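Local coordinates for protein biotin transporter BioY (Lactococcus lactis subsp. cremoris, PDB 4DVE) that binds biotin within the membrane as the S component of an energy-coupling factor transporter, probably handing the vitamin on for ATP-driven uptake, at residues A28-L33 and M53-A58; G42-P47 and L167-G172; I48-M53 and C174-L179. All coordinates share one frame; numbering follows the deposited sequence.

Contact 1: A28-L33 and M53-A58; sequences AFIIIL and MGIMMA. With BNG (nonyl beta-D-glucopyranoside), chain E.
Ile30 and Gly54 bring helices 13-33 and 52-80 together as a near-antiparallel helix pair of the membrane bundle of this S component, with segment axes 9.0 Å apart at 161°. The contact is a worked example of close packing at a glycine. The CA atoms of Ile30 and Gly54 lie 4.9 Å apart, and Ile30 CG1 rests on the bare backbone, 3.7 Å from Gly54 C. Leu33 packs on the same glycine, its CD1 touching Gly54 N at 3.5 Å.

Branched aliphatic groups extend the packing to one flank, where Ile30 CG2 and CD1 meet Ile55 CD1, the two side chains crossing at about a right angle. Shortening Ile30 to an alanine would remove CG1, CG2 and CD1 and is likely to leave Gly54 and the Ile55 CD1 methyl without their partner, opening a gap between the helices. Beyond them, Val71 and Phe74 also cover Ile30. On the side of helix 13-33 turned away from Met53-Ala58, Ala28 CB and Ile31 CD1 touch the alkyl tail of a nonyl glucoside.

Selenomethionines, which stand for methionine here, supply the other flank. The bend of Met53 at chi3 (73°) turns CE back to Leu33 CD2, 4.0 Å away. With CG anti to the backbone N (chi1 -174°), the Phe29 ring reaches across to Met57 in a Met-aromatic contact; the selenium approaches the ring obliquely, and Met57 SE is 3.6 Å from Phe29 CE2.

Contact 2: G42-P47 and L167-G172; sequences GFIPVP and LVFIPG. With BTN (biotin), chain D.
Phe169 carries the tight half of this contact, pressing the far end of its ring into residues 42-47 of the loop between helices 13-33 and 52-80. Its CZ sits 3.5 Å from Val46 O, which lies at the ring edge in the plane, and 3.6 Å from Val46 CG1, whose branch crosses the aromatic side chain at about a right angle. Pro47 O comes equally near CE1, but obliquely. Ile44 and Phe169 reach toward each other from opposite directions, Ile44 CD1 stopping 3.9 Å from Phe169 CE2; Ile44 CG1 stands between the backbone N and the carbonyl carbon (chi1 55°) and carries CD1 to the ring.

The ring lies between two unlike layers and forms a wall of the biotin pocket through one of its faces. Biotin C4 lies over the centre of that face, 3.6 Å above the plane, while Val168 CG1 covers the opposite face at the same height. Pro47, whose CB points away from Leu167-Gly172, contributes its backbone instead: biotin N2 donates to Pro47 O at 2.9 Å, with an N-H...O angle of 149°. Val46 CG1 touches both the Phe169 ring and biotin C7, so one methyl group serves protein packing and ligand binding together. Tyr102 of helix 100-119 also packs on Val46 and Phe169, and Asp144 of helix 128-155 on Phe169.

Toward solvent the fit is looser. Phe43 is exposed and poorly ordered, and its ring offers little more than an edge to Val168, with CE1 4.2 Å from Val168 CB.

Contact 3: I48-M53 and C174-L179; sequences IILQNM and CIKAIL. With BTN (biotin), chain D.
Lys176 NZ is gripped from several sides at once. It donates to Ile49 O at 2.7 Å, lying 32° out of the carbonyl plane, and to Asn52 OD1 at 2.9 Å, where it lies in the amide plane on a lone pair. A weak bond to biotin O3 and a salt bridge to Asp173 OD1 complete the setting of this buried ammonium group, whose charge is thereby probably well compensated.

The ureido oxygen of biotin, O3, is held in turn by Ile49 N, at 3.0 Å and nearly straight (168°). This polar floor of the biotin pocket is built where the loop before helix 52-80 meets helix 170-189. Asn52 stands at the junction: its CG lies between the backbone N and the carbonyl carbon (chi1 62°), which brings the amide across the lysine chain, and its ND2 also bonds to Asp173 OD1. Asp173 further accepts a hydrogen bond from biotin.

Below the polar end the contact turns apolar. The lysine stem passes Met53, with CB of Lys176 3.9 Å from CB of Met53. Farther along the helix, Met53 SE leans on Leu179 CB at 4.2 Å.

Contacts 1 and 3 are buried, whereas contact 2 is only partly so and lies farthest from the centre of the chain, at about 17 Å between centres. Contacts 1 and 3 share Met53 and helix 52-80, which meets helix 13-33 in the first and helix 170-189 in the third. Helix 170-189 serves contacts 2 and 3, which also touch through Phe169 and Ile48, and both meet biotin. Chemistry follows place: the helix pair of contact 1 is apolar, with detergent on the side of helix 13-33 turned away from helix 52-80, contact 2 offers biotin an aromatic face and a backbone acceptor, and contact 3 sets a buried charge beside the same ligand.

Contact 1: A28-L33 and M53-A58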
loop_
_atom_site.group_PDB
_atom_site.type_symbol
_atom_site.label_atom_id
_atom_site.label_comp_id
_atom_site.label_asym_id
_atom_site.label_seq_id
_atom_site.Cartn_x
_atom_site.Cartn_y
_atom_site.Cartn_z
ATOM N N ALA A 28 11.966 -1.929 2.750
ATOM C CA ALA A 28 12.377 -3.270 3.174
ATOM C C ALA A 28 11.205 -4.058 3.783
ATOM O O ALA A 28 11.070 -5.267 3.523
ATOM C CB ALA A 28 13.541 -3.187 4.167
ATOM N N PHE A 29 10.367 -3.372 4.574
ATOM C CA PHE A 29 9.214 -4.003 5.228
ATOM C C PHE A 29 8.193 -4.531 4.217
ATOM O O PHE A 29 7.679 -5.657 4.331
ATOM C CB PHE A 29 8.553 -3.015 6.194
ATOM C CG PHE A 29 7.456 -3.611 7.008
ATOM C CD1 PHE A 29 7.751 -4.446 8.069
ATOM C CD2 PHE A 29 6.133 -3.370 6.699
ATOM C CE1 PHE A 29 6.737 -5.018 8.822
ATOM C CE2 PHE A 29 5.118 -3.935 7.449
ATOM C CZ PHE A 29 5.416 -4.769 8.504
ATOM N N ILE A 30 7.928 -3.726 3.203
ATOM C CA ILE A 30 7.038 -4.120 2.134
ATOM C C ILE A 30 7.570 -5.372 1.417
ATOM O O ILE A 30 6.804 -6.330 1.093
ATOM C CB ILE A 30 6.830 -2.966 1.142
ATOM C CG1 ILE A 30 6.083 -1.791 1.803
ATOM C CG2 ILE A 30 6.054 -3.476 -0.085
ATOM C CD1 ILE A 30 6.254 -0.455 1.068
ATOM N N ILE A 31 8.880 -5.378 1.175
ATOM C CA ILE A 31 9.571 -6.530 0.570
ATOM C C ILE A 31 9.457 -7.775 1.457
ATOM O O ILE A 31 9.108 -8.850 0.967
ATOM C CB ILE A 31 11.057 -6.212 0.251
ATOM C CG1 ILE A 31 11.156 -5.143 -0.853
ATOM C CG2 ILE A 31 11.807 -7.490 -0.171
ATOM C CD1 ILE A 31 12.548 -4.568 -1.070
ATOM N N ILE A 32 9.719 -7.631 2.754
ATOM C CA ILE A 32 9.614 -8.758 3.709
ATOM C C ILE A 32 8.191 -9.379 3.721
ATOM O O ILE A 32 8.050 -10.591 3.744
ATOM C CB ILE A 32 10.063 -8.319 5.134
ATOM C CG1 ILE A 32 11.591 -8.095 5.149
ATOM C CG2 ILE A 32 9.695 -9.362 6.201
ATOM C CD1 ILE A 32 12.093 -7.300 6.342
ATOM N N LEU A 33 7.150 -8.549 3.674
ATOM C CA LEU A 33 5.772 -9.048 3.590
ATOM C C LEU A 33 5.527 -9.928 2.360
ATOM O O LEU A 33 4.734 -10.861 2.401
ATOM C CB LEU A 33 4.769 -7.888 3.625
ATOM C CG LEU A 33 4.674 -7.050 4.919
ATOM C CD1 LEU A 33 3.706 -5.894 4.674
ATOM C CD2 LEU A 33 4.264 -7.863 6.128
HETATM N N MSE A 53 -0.607 -4.556 2.708
HETATM C CA MSE A 53 -0.649 -3.885 4.012
HETATM C C MSE A 53 0.481 -2.856 4.170
HETATM O O MSE A 53 0.294 -1.763 4.767
HETATM C CB MSE A 53 -0.573 -4.939 5.117
HETATM C CG MSE A 53 -0.671 -4.272 6.492
HETATM SE SE MSE A 53 -0.787 -5.617 7.938
HETATM C CE MSE A 53 1.088 -6.200 7.874
ATOM N N GLY A 54 1.678 -3.210 3.708
ATOM C CA GLY A 54 2.823 -2.304 3.820
ATOM C C GLY A 54 2.614 -1.032 2.998
ATOM O O GLY A 54 3.084 0.050 3.372
ATOM N N ILE A 55 1.950 -1.192 1.857
ATOM C CA ILE A 55 1.589 -0.092 1.001
ATOM C C ILE A 55 0.658 0.856 1.753
ATOM O O ILE A 55 0.791 2.063 1.643
ATOM C CB ILE A 55 0.872 -0.547 -0.296
ATOM C CG1 ILE A 55 1.704 -1.591 -1.063
ATOM C CG2 ILE A 55 0.569 0.667 -1.180
ATOM C CD1 ILE A 55 3.126 -1.153 -1.378
HETATM N N MSE A 56 -0.253 0.290 2.537
HETATM C CA MSE A 56 -1.215 1.070 3.302
HETATM C C MSE A 56 -0.566 1.870 4.398
HETATM O O MSE A 56 -1.007 2.995 4.697
HETATM C CB MSE A 56 -2.248 0.164 3.982
HETATM C CG MSE A 56 -3.167 -0.495 2.995
HETATM SE SE MSE A 56 -4.482 -1.630 3.942
HETATM C CE MSE A 56 -4.710 -3.025 2.562
HETATM N N MSE A 57 0.448 1.293 5.038
HETATM C CA MSE A 57 1.127 1.938 6.165
HETATM C C MSE A 57 2.050 3.087 5.811
HETATM O O MSE A 57 2.269 3.986 6.642
HETATM C CB MSE A 57 2.000 0.897 6.865
HETATM C CG MSE A 57 1.181 -0.159 7.604
HETATM SE SE MSE A 57 2.332 -1.704 8.071
HETATM C CE MSE A 57 3.695 -0.666 9.055
ATOM N N ALA A 58 2.618 3.053 4.603
ATOM C CA ALA A 58 3.676 3.983 4.178
ATOM C C ALA A 58 3.282 5.460 4.283
ATOM O O ALA A 58 4.049 6.278 4.817
ATOM C CB ALA A 58 4.124 3.653 2.750
HETATM C C1 BNG E . 15.347 3.036 -0.505
HETATM C C2 BNG E . 14.451 4.109 0.104
HETATM C C3 BNG E . 14.780 5.483 -0.467
HETATM C C4 BNG E . 16.279 5.753 -0.412
HETATM C C5 BNG E . 17.065 4.583 -0.990
HETATM C C6 BNG E . 18.566 4.819 -0.867
HETATM C "C1'" BNG E . 15.962 0.762 -0.341
HETATM C "C2'" BNG E . 15.998 -0.372 0.676
HETATM C "C3'" BNG E . 16.048 -1.727 -0.021
HETATM C "C4'" BNG E . 15.851 -2.862 0.979
HETATM C "C5'" BNG E . 15.995 -4.218 0.299
HETATM C "C6'" BNG E . 15.561 -5.344 1.232
HETATM C "C7'" BNG E . 15.984 -6.701 0.682
HETATM C "C8'" BNG E . 15.338 -7.835 1.469
HETATM C "C9'" BNG E . 15.612 -7.693 2.950
HETATM O O1 BNG E . 15.077 1.782 0.118
HETATM O O2 BNG E . 13.080 3.796 -0.167
HETATM O O3 BNG E . 14.087 6.489 0.282
HETATM O O4 BNG E . 16.577 6.941 -1.154
HETATM O O5 BNG E . 16.714 3.385 -0.299
HETATM O O6 BNG E . 19.259 3.574 -1.013
#

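Contact 2: G42-P47 and L167-G172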
loop_
_atom_site.group_PDB
_atom_site.type_symbol
_atom_site.label_atom_id
_atom_site.label_comp_id
_atom_site.label_asym_id
_atom_site.label_seq_id
_atom_site.Cartn_x
_atom_site.Cartn_y
_atom_site.Cartn_z
ATOM N N GLY A 42 -10.149 -19.434 -6.460
ATOM C CA GLY A 42 -10.496 -20.233 -7.642
ATOM C C GLY A 42 -10.633 -19.377 -8.887
ATOM O O GLY A 42 -9.944 -19.581 -9.897
ATOM N N PHE A 43 -11.484 -18.372 -8.747
ATOM C CA PHE A 43 -12.219 -17.800 -9.859
ATOM C C PHE A 43 -11.524 -16.685 -10.627
ATOM O O PHE A 43 -11.956 -16.363 -11.737
ATOM C CB PHE A 43 -13.594 -17.307 -9.397
ATOM C CG PHE A 43 -13.717 -17.126 -7.917
ATOM C CD1 PHE A 43 -13.517 -15.896 -7.341
ATOM C CD2 PHE A 43 -14.064 -18.201 -7.101
ATOM C CE1 PHE A 43 -13.646 -15.734 -5.974
ATOM C CE2 PHE A 43 -14.191 -18.043 -5.732
ATOM C CZ PHE A 43 -13.980 -16.809 -5.169
ATOM N N ILE A 44 -10.482 -16.088 -10.044
ATOM C CA ILE A 44 -9.655 -15.134 -10.790
ATOM C C ILE A 44 -8.184 -15.443 -10.552
ATOM O O ILE A 44 -7.814 -16.090 -9.579
ATOM C CB ILE A 44 -10.036 -13.664 -10.468
ATOM C CG1 ILE A 44 -9.983 -13.396 -8.953
ATOM C CG2 ILE A 44 -11.422 -13.357 -11.048
ATOM C CD1 ILE A 44 -10.144 -11.936 -8.563
ATOM N N PRO A 45 -7.325 -15.028 -11.473
ATOM C CA PRO A 45 -5.925 -15.354 -11.303
ATOM C C PRO A 45 -5.159 -14.308 -10.458
ATOM O O PRO A 45 -4.089 -13.878 -10.864
ATOM C CB PRO A 45 -5.426 -15.392 -12.753
ATOM C CG PRO A 45 -6.253 -14.350 -13.443
ATOM C CD PRO A 45 -7.605 -14.416 -12.787
ATOM N N VAL A 46 -5.728 -13.904 -9.317
ATOM C CA VAL A 46 -5.126 -12.941 -8.390
ATOM C C VAL A 46 -5.215 -13.570 -6.997
ATOM O O VAL A 46 -6.303 -13.929 -6.553
ATOM C CB VAL A 46 -5.872 -11.577 -8.411
ATOM C CG1 VAL A 46 -5.313 -10.587 -7.385
ATOM C CG2 VAL A 46 -5.842 -10.990 -9.804
ATOM N N PRO A 47 -4.074 -13.713 -6.315
ATOM C CA PRO A 47 -4.058 -14.308 -4.985
ATOM C C PRO A 47 -4.378 -13.344 -3.831
ATOM O O PRO A 47 -4.234 -12.108 -3.942
ATOM C CB PRO A 47 -2.605 -14.803 -4.862
ATOM C CG PRO A 47 -1.818 -13.788 -5.598
ATOM C CD PRO A 47 -2.699 -13.422 -6.789
ATOM N N LEU A 167 -14.651 -9.114 -4.170
ATOM C CA LEU A 167 -15.197 -9.133 -2.823
ATOM C C LEU A 167 -14.467 -10.133 -1.922
ATOM O O LEU A 167 -14.358 -9.909 -0.707
ATOM C CB LEU A 167 -16.696 -9.441 -2.865
ATOM C CG LEU A 167 -17.579 -8.327 -3.468
ATOM C CD1 LEU A 167 -19.044 -8.777 -3.665
ATOM C CD2 LEU A 167 -17.491 -7.071 -2.612
ATOM N N VAL A 168 -13.930 -11.195 -2.517
ATOM C CA VAL A 168 -13.070 -12.153 -1.818
ATOM C C VAL A 168 -11.898 -11.497 -1.070
ATOM O O VAL A 168 -11.452 -12.054 -0.071
ATOM C CB VAL A 168 -12.497 -13.252 -2.767
ATOM C CG1 VAL A 168 -11.278 -12.758 -3.568
ATOM C CG2 VAL A 168 -12.133 -14.498 -2.000
ATOM N N PHE A 169 -11.412 -10.346 -1.561
ATOM C CA PHE A 169 -10.282 -9.639 -0.938
ATOM C C PHE A 169 -10.662 -8.757 0.239
ATOM O O PHE A 169 -9.775 -8.375 1.014
ATOM C CB PHE A 169 -9.497 -8.811 -1.958
ATOM C CG PHE A 169 -8.941 -9.630 -3.080
ATOM C CD1 PHE A 169 -8.186 -10.776 -2.816
ATOM C CD2 PHE A 169 -9.222 -9.300 -4.393
ATOM C CE1 PHE A 169 -7.729 -11.580 -3.855
ATOM C CE2 PHE A 169 -8.754 -10.084 -5.429
ATOM C CZ PHE A 169 -8.013 -11.236 -5.165
ATOM N N ILE A 170 -11.954 -8.458 0.387
ATOM C CA ILE A 170 -12.406 -7.442 1.328
ATOM C C ILE A 170 -12.146 -7.787 2.814
ATOM O O ILE A 170 -11.651 -6.950 3.556
ATOM C CB ILE A 170 -13.897 -7.065 1.099
ATOM C CG1 ILE A 170 -14.058 -6.323 -0.242
ATOM C CG2 ILE A 170 -14.469 -6.242 2.281
ATOM C CD1 ILE A 170 -13.324 -4.995 -0.357
ATOM N N PRO A 171 -12.471 -9.014 3.243
ATOM C CA PRO A 171 -12.243 -9.358 4.654
ATOM C C PRO A 171 -10.779 -9.249 5.086
ATOM O O PRO A 171 -10.475 -8.667 6.159
ATOM C CB PRO A 171 -12.724 -10.814 4.765
ATOM C CG PRO A 171 -13.491 -11.093 3.527
ATOM C CD PRO A 171 -13.140 -10.086 2.485
ATOM N N GLY A 172 -9.897 -9.807 4.262
ATOM C CA GLY A 172 -8.452 -9.735 4.497
ATOM C C GLY A 172 -7.953 -8.291 4.388
ATOM O O GLY A 172 -7.133 -7.852 5.194
HETATM C C11 BTN D . 1.385 -9.105 -7.320
HETATM O O11 BTN D . 2.261 -9.430 -6.486
HETATM O O12 BTN D . 1.481 -9.485 -8.496
HETATM C C10 BTN D . 0.191 -8.218 -6.921
HETATM C C9 BTN D . -0.950 -8.998 -6.263
HETATM C C8 BTN D . -2.140 -8.060 -5.952
HETATM C C7 BTN D . -3.159 -8.742 -5.025
HETATM C C2 BTN D . -4.325 -7.838 -4.666
HETATM S S1 BTN D . -3.785 -6.468 -3.628
HETATM C C6 BTN D . -5.460 -6.159 -3.112
HETATM C C5 BTN D . -6.189 -7.524 -3.026
HETATM N N1 BTN D . -6.072 -8.087 -1.706
HETATM C C3 BTN D . -5.359 -9.210 -1.681
HETATM O O3 BTN D . -5.121 -9.887 -0.680
HETATM N N2 BTN D . -4.964 -9.484 -2.937
HETATM C C4 BTN D . -5.447 -8.531 -3.905
#

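Contact 3: I48-M53 and C174-L179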
loop_
_atom_site.group_PDB
_atom_site.type_symbol
_atom_site.label_atom_id
_atom_site.label_comp_id
_atom_site.label_asym_id
_atom_site.label_seq_id
_atom_site.Cartn_x
_atom_site.Cartn_y
_atom_site.Cartn_z
ATOM N N ILE A 48 -4.765 -13.918 -2.704
ATOM C CA ILE A 48 -4.770 -13.171 -1.458
ATOM C C ILE A 48 -3.296 -13.077 -1.009
ATOM O O ILE A 48 -2.536 -14.074 -1.071
ATOM C CB ILE A 48 -5.612 -13.881 -0.395
ATOM C CG1 ILE A 48 -7.104 -13.943 -0.821
ATOM C CG2 ILE A 48 -5.412 -13.247 0.982
ATOM C CD1 ILE A 48 -7.960 -14.901 0.024
ATOM N N ILE A 49 -2.909 -11.886 -0.569
ATOM C CA ILE A 49 -1.535 -11.604 -0.172
ATOM C C ILE A 49 -1.529 -10.814 1.133
ATOM O O ILE A 49 -2.583 -10.387 1.644
ATOM C CB ILE A 49 -0.781 -10.780 -1.265
ATOM C CG1 ILE A 49 -1.408 -9.387 -1.462
ATOM C CG2 ILE A 49 -0.764 -11.511 -2.618
ATOM C CD1 ILE A 49 -0.534 -8.427 -2.260
ATOM N N LEU A 50 -0.335 -10.586 1.653
ATOM C CA LEU A 50 -0.156 -9.695 2.786
ATOM C C LEU A 50 0.514 -8.373 2.392
ATOM O O LEU A 50 0.375 -7.386 3.112
ATOM C CB LEU A 50 0.652 -10.399 3.878
ATOM C CG LEU A 50 0.793 -9.686 5.226
ATOM C CD1 LEU A 50 -0.559 -9.307 5.844
ATOM C CD2 LEU A 50 1.630 -10.536 6.196
ATOM N N GLN A 51 1.203 -8.337 1.251
ATOM C CA GLN A 51 2.115 -7.228 0.940
ATOM C C GLN A 51 1.437 -5.848 0.792
ATOM O O GLN A 51 2.050 -4.807 1.083
ATOM C CB GLN A 51 2.956 -7.622 -0.292
ATOM C CG GLN A 51 3.974 -6.635 -0.752
ATOM C CD GLN A 51 4.965 -7.222 -1.759
ATOM O OE1 GLN A 51 6.175 -7.344 -1.466
ATOM N NE2 GLN A 51 4.482 -7.549 -2.942
ATOM N N ASN A 52 0.174 -5.827 0.339
ATOM C CA ASN A 52 -0.547 -4.580 0.242
ATOM C C ASN A 52 -0.721 -3.853 1.587
ATOM O O ASN A 52 -0.916 -2.644 1.610
ATOM C CB ASN A 52 -1.879 -4.717 -0.517
ATOM C CG ASN A 52 -2.852 -5.642 0.158
ATOM O OD1 ASN A 52 -2.461 -6.698 0.655
ATOM N ND2 ASN A 52 -4.144 -5.263 0.160
HETATM N N MSE A 53 -0.607 -4.556 2.708
HETATM C CA MSE A 53 -0.649 -3.885 4.012
HETATM C C MSE A 53 0.481 -2.856 4.170
HETATM O O MSE A 53 0.294 -1.763 4.767
HETATM C CB MSE A 53 -0.573 -4.939 5.117
HETATM C CG MSE A 53 -0.671 -4.272 6.492
HETATM SE SE MSE A 53 -0.787 -5.617 7.938
HETATM C CE MSE A 53 1.088 -6.200 7.874
ATOM N N CYS A 174 -9.695 -5.508 4.971
ATOM C CA CYS A 174 -10.189 -4.778 6.141
ATOM C C CYS A 174 -9.368 -5.052 7.388
ATOM O O CYS A 174 -9.054 -4.106 8.142
ATOM C CB CYS A 174 -11.668 -5.079 6.425
ATOM S SG CYS A 174 -12.758 -4.222 5.274
ATOM N N ILE A 175 -9.018 -6.323 7.602
ATOM C CA ILE A 175 -8.092 -6.692 8.676
ATOM C C ILE A 175 -6.752 -5.947 8.519
ATOM O O ILE A 175 -6.226 -5.419 9.510
ATOM C CB ILE A 175 -7.840 -8.209 8.750
ATOM C CG1 ILE A 175 -9.101 -8.955 9.205
ATOM C CG2 ILE A 175 -6.692 -8.537 9.704
ATOM C CD1 ILE A 175 -9.061 -10.420 8.800
ATOM N N LYS A 176 -6.219 -5.908 7.302
ATOM C CA LYS A 176 -4.953 -5.198 7.027
ATOM C C LYS A 176 -5.073 -3.721 7.324
ATOM O O LYS A 176 -4.148 -3.141 7.856
ATOM C CB LYS A 176 -4.468 -5.375 5.583
ATOM C CG LYS A 176 -4.062 -6.809 5.222
ATOM C CD LYS A 176 -3.979 -6.989 3.700
ATOM C CE LYS A 176 -4.432 -8.356 3.226
ATOM N NZ LYS A 176 -4.493 -8.433 1.744
ATOM N N ALA A 177 -6.189 -3.108 6.937
ATOM C CA ALA A 177 -6.403 -1.678 7.170
ATOM C C ALA A 177 -6.505 -1.371 8.681
ATOM O O ALA A 177 -5.981 -0.339 9.141
ATOM C CB ALA A 177 -7.653 -1.184 6.435
ATOM N N ILE A 178 -7.179 -2.258 9.433
ATOM C CA ILE A 178 -7.338 -2.100 10.877
ATOM C C ILE A 178 -5.976 -2.216 11.551
ATOM O O ILE A 178 -5.639 -1.413 12.442
ATOM C CB ILE A 178 -8.240 -3.180 11.549
ATOM C CG1 ILE A 178 -9.698 -3.193 11.063
ATOM C CG2 ILE A 178 -8.250 -3.031 13.052
ATOM C CD1 ILE A 178 -10.305 -1.867 10.732
ATOM N N LEU A 179 -5.215 -3.238 11.171
ATOM C CA LEU A 179 -3.878 -3.431 11.751
ATOM C C LEU A 179 -2.966 -2.264 11.379
ATOM O O LEU A 179 -2.108 -1.859 12.180
ATOM C CB LEU A 179 -3.247 -4.752 11.281
ATOM C CG LEU A 179 -3.837 -6.019 11.906
ATOM C CD1 LEU A 179 -3.398 -7.270 11.139
ATOM C CD2 LEU A 179 -3.431 -6.099 13.378
HETATM C C11 BTN D . 1.385 -9.105 -7.320
HETATM O O11 BTN D . 2.261 -9.430 -6.486
HETATM O O12 BTN D . 1.481 -9.485 -8.496
HETATM C C10 BTN D . 0.191 -8.218 -6.921
HETATM C C9 BTN D . -0.950 -8.998 -6.263
HETATM C C8 BTN D . -2.140 -8.060 -5.952
HETATM C C7 BTN D . -3.159 -8.742 -5.025
HETATM C C2 BTN D . -4.325 -7.838 -4.666
HETATM S S1 BTN D . -3.785 -6.468 -3.628
HETATM C C6 BTN D . -5.460 -6.159 -3.112
HETATM C C5 BTN D . -6.189 -7.524 -3.026
HETATM N N1 BTN D . -6.072 -8.087 -1.706
HETATM C C3 BTN D . -5.359 -9.210 -1.681
HETATM O O3 BTN D . -5.121 -9.887 -0.680
HETATM N N2 BTN D . -4.964 -9.484 -2.937
HETATM C C4 BTN D . -5.447 -8.531 -3.905
#